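Local coordinates for flagellar hook-associated protein (Burkholderia pseudomallei, PDB 4UT1) that probably serves as a structural component of the bacterial flagellum, at the junction between the hook and the filament, at residues Thr457-Gly462 and Thr553-Asp558; Gln216-Gln221 and Gly287-Leu292; Thr139-Ala144 and Phe434-Ala439. One frame throughout, in Å; residues are numbered along the deposited sequence.

Contact 1: Thr457-Gly462 and Thr553-Asp558. With EDO (1,2-ethanediol), chain U.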
# COMPACT_ATOMS: atom_id res chain seq x y z
N THR A 457 -34.82 -40.51 2.06
CA THR A 457 -36.21 -40.97 2.06
C THR A 457 -37.19 -39.96 1.49
O THR A 457 -38.36 -40.26 1.36
CB THR A 457 -36.68 -41.33 3.48
OG1 THR A 457 -36.35 -40.26 4.38
CG2 THR A 457 -36.02 -42.62 3.95
N ASN A 458 -36.72 -38.75 1.17
CA ASN A 458 -37.59 -37.75 0.52
C ASN A 458 -38.23 -38.29 -0.74
O ASN A 458 -37.62 -39.06 -1.47
CB ASN A 458 -36.80 -36.49 0.20
CG ASN A 458 -36.44 -35.71 1.44
OD1 ASN A 458 -36.84 -36.09 2.55
ND2 ASN A 458 -35.68 -34.62 1.27
N SER A 459 -39.48 -37.90 -1.00
CA SER A 459 -40.18 -38.36 -2.19
C SER A 459 -40.44 -37.21 -3.15
O SER A 459 -40.77 -37.42 -4.31
CB SER A 459 -41.49 -39.04 -1.80
OG SER A 459 -42.38 -38.10 -1.22
N GLY A 460 -40.29 -35.98 -2.67
CA GLY A 460 -40.60 -34.82 -3.49
C GLY A 460 -39.47 -34.41 -4.43
O GLY A 460 -38.56 -35.19 -4.67
N THR A 461 -39.54 -33.20 -4.97
CA THR A 461 -38.55 -32.69 -5.90
C THR A 461 -37.70 -31.59 -5.28
O THR A 461 -37.10 -30.80 -6.00
CB THR A 461 -39.21 -32.13 -7.18
OG1 THR A 461 -40.13 -31.08 -6.82
CG2 THR A 461 -39.96 -33.23 -7.94
N GLY A 462 -37.69 -31.52 -3.95
CA GLY A 462 -36.91 -30.51 -3.26
C GLY A 462 -35.43 -30.77 -3.48
O GLY A 462 -34.98 -31.91 -3.38
N THR A 553 -40.14 -28.80 -5.24
CA THR A 553 -41.31 -29.03 -4.41
C THR A 553 -41.13 -30.23 -3.49
O THR A 553 -41.35 -31.37 -3.91
CB THR A 553 -42.56 -29.24 -5.28
OG1 THR A 553 -42.72 -28.12 -6.16
CG2 THR A 553 -43.81 -29.39 -4.41
N PRO A 554 -40.74 -29.98 -2.23
CA PRO A 554 -40.65 -31.10 -1.29
C PRO A 554 -42.04 -31.69 -1.05
O PRO A 554 -43.02 -30.96 -1.13
CB PRO A 554 -40.10 -30.46 -0.01
CG PRO A 554 -39.66 -29.05 -0.39
CD PRO A 554 -40.53 -28.68 -1.56
N ALA A 555 -42.11 -32.99 -0.78
CA ALA A 555 -43.36 -33.61 -0.34
C ALA A 555 -43.57 -33.28 1.13
O ALA A 555 -42.65 -32.80 1.79
CB ALA A 555 -43.33 -35.11 -0.56
N ASP A 556 -44.77 -33.55 1.65
CA ASP A 556 -45.03 -33.33 3.07
C ASP A 556 -44.12 -34.24 3.87
O ASP A 556 -43.98 -35.43 3.56
CB ASP A 556 -46.52 -33.60 3.40
CG ASP A 556 -46.86 -33.28 4.85
OD1 ASP A 556 -46.63 -32.13 5.27
OD2 ASP A 556 -47.32 -34.18 5.57
N GLY A 557 -43.44 -33.67 4.87
CA GLY A 557 -42.53 -34.42 5.71
C GLY A 557 -41.11 -34.56 5.19
O GLY A 557 -40.26 -35.10 5.90
N ASP A 558 -40.84 -34.10 3.97
CA ASP A 558 -39.50 -34.23 3.39
C ASP A 558 -38.54 -33.41 4.24
O ASP A 558 -38.96 -32.46 4.91
CB ASP A 558 -39.46 -33.78 1.92
CG ASP A 558 -39.83 -34.90 0.94
OD1 ASP A 558 -40.06 -36.04 1.40
OD2 ASP A 558 -39.88 -34.64 -0.28
C1 EDO U . -40.49 -37.79 4.71
O1 EDO U . -39.73 -38.92 5.16
C2 EDO U . -41.19 -38.10 3.41
O2 EDO U . -42.00 -36.99 3.01
O HOH W 1 -37.96 -33.11 -1.69
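The side-chain amide of N458 lies over the carboxylate of D558, the two planes stacked 23° apart, with N458 CG 3.5 Å from D558 CG. No hydrogen bond joins them: N458 ND2 gives its own to the carbonyl of Q559. Most of what the carboxylate binds is backbone N-H. D558 OD2 takes G460 N at 2.8 Å through its syn lone pair, while A555 N reaches OD2 from above the plane, also at 2.8 Å. S459 N meets D558 OD1 at 3.1 Å on the syn side, 23° out of the plane. Held on both oxygens, the group has little freedom to rotate. Its own backbone closes a type II beta turn, A555 to D558, with G557 at the position of positive phi. Both loops cross between the two antiparallel sheets of the D3 domain, one leading into strand 463-470 and the other into strand 559-564. T461 and T553 pair twice: T461 N to T553 O, and T553 N to T461 OG1 at 2.8 Å, the hydroxyl tucked between its own N and C (chi1 58°). A water bridges G462 N and D558 OD2, and an ethanediol O2 sits 2.7 Å from D558 OD1.

Contact 2: Gln216-Gln221 and Gly287-Leu292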
# COMPACT_ATOMS: atom_id res chain seq x y z
N GLN A 216 24.04 22.44 -12.09
CA GLN A 216 23.72 21.07 -12.48
C GLN A 216 23.42 20.21 -11.25
O GLN A 216 22.85 19.12 -11.36
CB GLN A 216 24.86 20.45 -13.30
CG GLN A 216 25.12 21.14 -14.63
CD GLN A 216 26.39 20.65 -15.29
OE1 GLN A 216 26.86 19.55 -15.00
NE2 GLN A 216 26.97 21.46 -16.16
N LEU A 217 23.80 20.71 -10.08
CA LEU A 217 23.60 19.95 -8.85
C LEU A 217 22.39 20.45 -8.07
O LEU A 217 21.73 19.67 -7.37
CB LEU A 217 24.86 20.02 -7.98
CG LEU A 217 26.17 19.58 -8.65
CD1 LEU A 217 27.34 19.99 -7.77
CD2 LEU A 217 26.18 18.08 -8.94
N ALA A 218 22.09 21.73 -8.20
CA ALA A 218 20.98 22.32 -7.46
C ALA A 218 20.52 23.61 -8.13
O ALA A 218 21.29 24.28 -8.81
CB ALA A 218 21.38 22.60 -6.01
N GLY A 219 19.26 23.95 -7.91
CA GLY A 219 18.71 25.18 -8.42
C GLY A 219 19.30 26.35 -7.66
O GLY A 219 19.12 26.47 -6.45
N VAL A 220 20.04 27.19 -8.38
CA VAL A 220 20.68 28.34 -7.77
C VAL A 220 20.41 29.62 -8.56
O VAL A 220 20.25 29.60 -9.78
CB VAL A 220 22.20 28.15 -7.67
CG1 VAL A 220 22.52 26.95 -6.78
CG2 VAL A 220 22.82 28.00 -9.06
N GLN A 221 20.36 30.73 -7.83
CA GLN A 221 20.29 32.04 -8.44
C GLN A 221 21.45 32.89 -7.92
O GLN A 221 21.70 32.96 -6.71
CB GLN A 221 18.95 32.70 -8.13
CG GLN A 221 18.73 32.95 -6.66
CD GLN A 221 17.32 33.41 -6.35
OE1 GLN A 221 16.38 32.62 -6.36
NE2 GLN A 221 17.17 34.71 -6.06
N GLY A 287 18.48 20.79 -10.56
CA GLY A 287 19.71 20.03 -10.46
C GLY A 287 19.50 18.59 -10.06
O GLY A 287 18.37 18.12 -9.92
N ALA A 288 20.61 17.89 -9.85
CA ALA A 288 20.55 16.50 -9.42
C ALA A 288 19.71 16.39 -8.15
O ALA A 288 18.96 15.44 -7.97
CB ALA A 288 21.94 15.94 -9.19
N LEU A 289 19.85 17.39 -7.28
CA LEU A 289 19.11 17.44 -6.03
C LEU A 289 17.62 17.30 -6.29
O LEU A 289 16.98 16.38 -5.78
CB LEU A 289 19.40 18.75 -5.30
CG LEU A 289 19.76 18.61 -3.82
CD1 LEU A 289 20.96 17.69 -3.67
CD2 LEU A 289 20.04 19.99 -3.20
N GLY A 290 17.08 18.19 -7.11
CA GLY A 290 15.65 18.21 -7.36
C GLY A 290 15.16 16.98 -8.09
O GLY A 290 14.05 16.50 -7.84
N GLY A 291 15.97 16.48 -9.01
CA GLY A 291 15.63 15.27 -9.76
C GLY A 291 15.60 14.05 -8.84
O GLY A 291 14.74 13.17 -8.98
N LEU A 292 16.56 13.99 -7.91
CA LEU A 292 16.61 12.89 -6.96
C LEU A 292 15.39 12.92 -6.07
O LEU A 292 14.72 11.90 -5.88
CB LEU A 292 17.87 12.96 -6.10
CG LEU A 292 19.18 12.51 -6.75
CD1 LEU A 292 20.37 13.14 -6.03
CD2 LEU A 292 19.30 11.00 -6.71
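Two backbone hydrogen bonds carry this contact: A288 N gives to Q216 O at 3.0 Å, and L289 N gives to L217 O, also at 3.0 Å. The second is the straighter, 164° at the hydrogen against 146°, and in both the donor is tilted out of the carbonyl plane. L217 O is 3.3 Å from A288 N as well, but that N-H is aimed at Q216 O rather than at it. Amides in the first turn of a helix have no carbonyl of an earlier turn to pair with; here the loop that joins helix 201-215 to strand 220-225 supplies two for the beginning of helix 287-322. G287 makes the close approach possible. Its CA, carrying only hydrogens, packs 3.6 Å from the carbonyl carbon of L217, and its positive phi suits glycine in any case. Between the two segments the apolar packing is a single pair: with chi1 at -131°, off the staggered values, L289 brings CD2 to 4.1 Å from A218 CB. L289 CB rests 3.2 Å from L217 O. The L217 side chain turns away, onto Q175 and I176 of helix 134-193, while Q216 and A288 pack on helix 80-106.

Contact 3: Thr139-Ala144 and Phe434-Ala439. With EDO (1,2-ethanediol), chain C; EDO (1,2-ethanediol), chain H.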
# COMPACT_ATOMS: atom_id res chain seq x y z
N THR A 139 2.19 -28.31 -5.39
CA THR A 139 2.31 -27.38 -6.50
C THR A 139 1.79 -26.00 -6.11
O THR A 139 2.43 -24.98 -6.39
CB THR A 139 1.58 -27.89 -7.74
OG1 THR A 139 2.25 -29.05 -8.23
CG2 THR A 139 1.55 -26.83 -8.84
N ALA A 140 0.63 -25.97 -5.46
CA ALA A 140 0.07 -24.72 -4.96
C ALA A 140 1.05 -23.98 -4.05
O ALA A 140 1.18 -22.76 -4.12
CB ALA A 140 -1.24 -24.98 -4.22
N MET A 141 1.72 -24.72 -3.18
CA MET A 141 2.68 -24.09 -2.27
C MET A 141 3.92 -23.57 -3.02
O MET A 141 4.50 -22.55 -2.63
CB MET A 141 3.08 -25.07 -1.17
CG MET A 141 1.97 -25.34 -0.16
SD MET A 141 1.61 -23.80 0.76
CE MET A 141 0.42 -24.40 1.94
N SER A 142 4.32 -24.26 -4.09
CA SER A 142 5.43 -23.80 -4.91
C SER A 142 5.08 -22.48 -5.60
O SER A 142 5.91 -21.58 -5.67
CB SER A 142 5.85 -24.84 -5.95
OG SER A 142 6.42 -25.96 -5.30
N ASN A 143 3.84 -22.38 -6.08
CA ASN A 143 3.30 -21.14 -6.63
C ASN A 143 3.34 -20.00 -5.62
O ASN A 143 3.69 -18.86 -5.96
CB ASN A 143 1.85 -21.35 -7.11
CG ASN A 143 1.76 -22.28 -8.30
OD1 ASN A 143 2.71 -22.40 -9.06
ND2 ASN A 143 0.62 -22.94 -8.46
N ALA A 144 2.97 -20.32 -4.38
CA ALA A 144 3.05 -19.35 -3.27
C ALA A 144 4.49 -18.90 -3.06
O ALA A 144 4.77 -17.72 -2.86
CB ALA A 144 2.50 -19.95 -2.00
N PHE A 434 6.81 -10.13 3.64
CA PHE A 434 5.88 -11.05 2.99
C PHE A 434 6.39 -12.49 3.04
O PHE A 434 7.50 -12.77 2.60
CB PHE A 434 5.63 -10.66 1.53
CG PHE A 434 4.51 -11.44 0.88
CD1 PHE A 434 4.75 -12.66 0.26
CD2 PHE A 434 3.22 -10.95 0.92
CE1 PHE A 434 3.70 -13.39 -0.32
CE2 PHE A 434 2.17 -11.68 0.34
CZ PHE A 434 2.43 -12.90 -0.29
N SER A 435 5.58 -13.41 3.57
CA SER A 435 6.00 -14.80 3.58
C SER A 435 4.84 -15.77 3.67
O SER A 435 3.73 -15.39 4.00
CB SER A 435 6.94 -15.07 4.74
OG SER A 435 6.34 -14.71 5.95
N LEU A 436 5.14 -17.03 3.39
CA LEU A 436 4.18 -18.09 3.62
C LEU A 436 4.10 -18.30 5.12
O LEU A 436 5.13 -18.43 5.78
CB LEU A 436 4.63 -19.37 2.88
CG LEU A 436 4.42 -19.44 1.37
CD1 LEU A 436 5.22 -18.38 0.62
CD2 LEU A 436 4.76 -20.85 0.83
N ALA A 437 2.89 -18.28 5.67
CA ALA A 437 2.72 -18.60 7.08
C ALA A 437 3.06 -20.07 7.32
O ALA A 437 3.53 -20.43 8.40
CB ALA A 437 1.32 -18.29 7.53
N THR A 438 2.80 -20.89 6.31
CA THR A 438 3.18 -22.30 6.32
C THR A 438 3.40 -22.76 4.88
O THR A 438 2.78 -22.22 3.96
CB THR A 438 2.11 -23.18 7.00
OG1 THR A 438 2.51 -24.56 6.94
CG2 THR A 438 0.77 -23.03 6.30
N ALA A 439 4.29 -23.73 4.69
CA ALA A 439 4.54 -24.28 3.37
C ALA A 439 4.01 -25.70 3.26
O ALA A 439 4.26 -26.40 2.27
CB ALA A 439 6.04 -24.24 3.04
C1 EDO C . 5.30 -20.81 -10.68
O1 EDO C . 5.38 -21.69 -9.54
C2 EDO C . 3.96 -20.09 -10.69
O2 EDO C . 4.12 -18.66 -10.68
C1 EDO H . -0.32 -24.28 -11.44
O1 EDO H . -0.31 -24.83 -10.13
C2 EDO H . -1.23 -23.07 -11.53
O2 EDO H . -0.73 -22.22 -12.55
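The flat groups that meet M141 are backbone carbonyls: CG lies 3.5 Å from A439 O, and SD approaches T438 O at 3.8 Å. The methyl CE is equally near T438 O, so the end of the methionine lies against the successive carbonyls of T438 and A439. Its chain leaves with CG anti to the carbonyl carbon (chi1 -71°) and bends at chi2 (-65°), which carries the sulfur across to the loop. No hydrogen bond joins the two segments.

L436 does the rest of the work. Its two methyls divide the helix surface between them: CD2 sits 3.7 Å from A144 CB and 3.9 Å from M141 O, while CD1 reaches A144 O at 3.6 Å. One leucine therefore covers the step between two residues a helical turn apart. N143 takes no part in the contact; its side-chain amide binds two ethanediol molecules, probably from the crystallisation liquor, OD1 accepting from one at 2.8 Å and ND2 donating to the other at 2.7 Å.

Strand 435-436 pairs antiparallel with strand 337-338, and F337 of that partner touches both A144 and L436. The ring of F434 meets the ring of F337 and lies on A148 and L151, further along helix 134-193. A140, N143 and A144 pack on helix 113-129, so this turn of the long helix touches both that helix and the two-stranded sheet.

How the contacts relate
From the N terminus, the chain first lays down residues 139-144 on the long helix 134-193, and contact 3 waits for its partner until 434-439. Within that interval contact 2 opens and closes, 216-221 meeting 287-292 after a six-stranded antiparallel sheet that starts with strand 220-225. Contact 1 follows in series, 457-462 with 553-558, bracketing much of the D3 domain. No two loops cross. Contact 2 ties the sheet to the helical bundle, contact 3 binds the later chain back onto that bundle, and contact 1 joins two loops that cross between the sheets of the D3 domain; its centre lies about 82 Å from that of contact 2 and about 46 Å from that of contact 3.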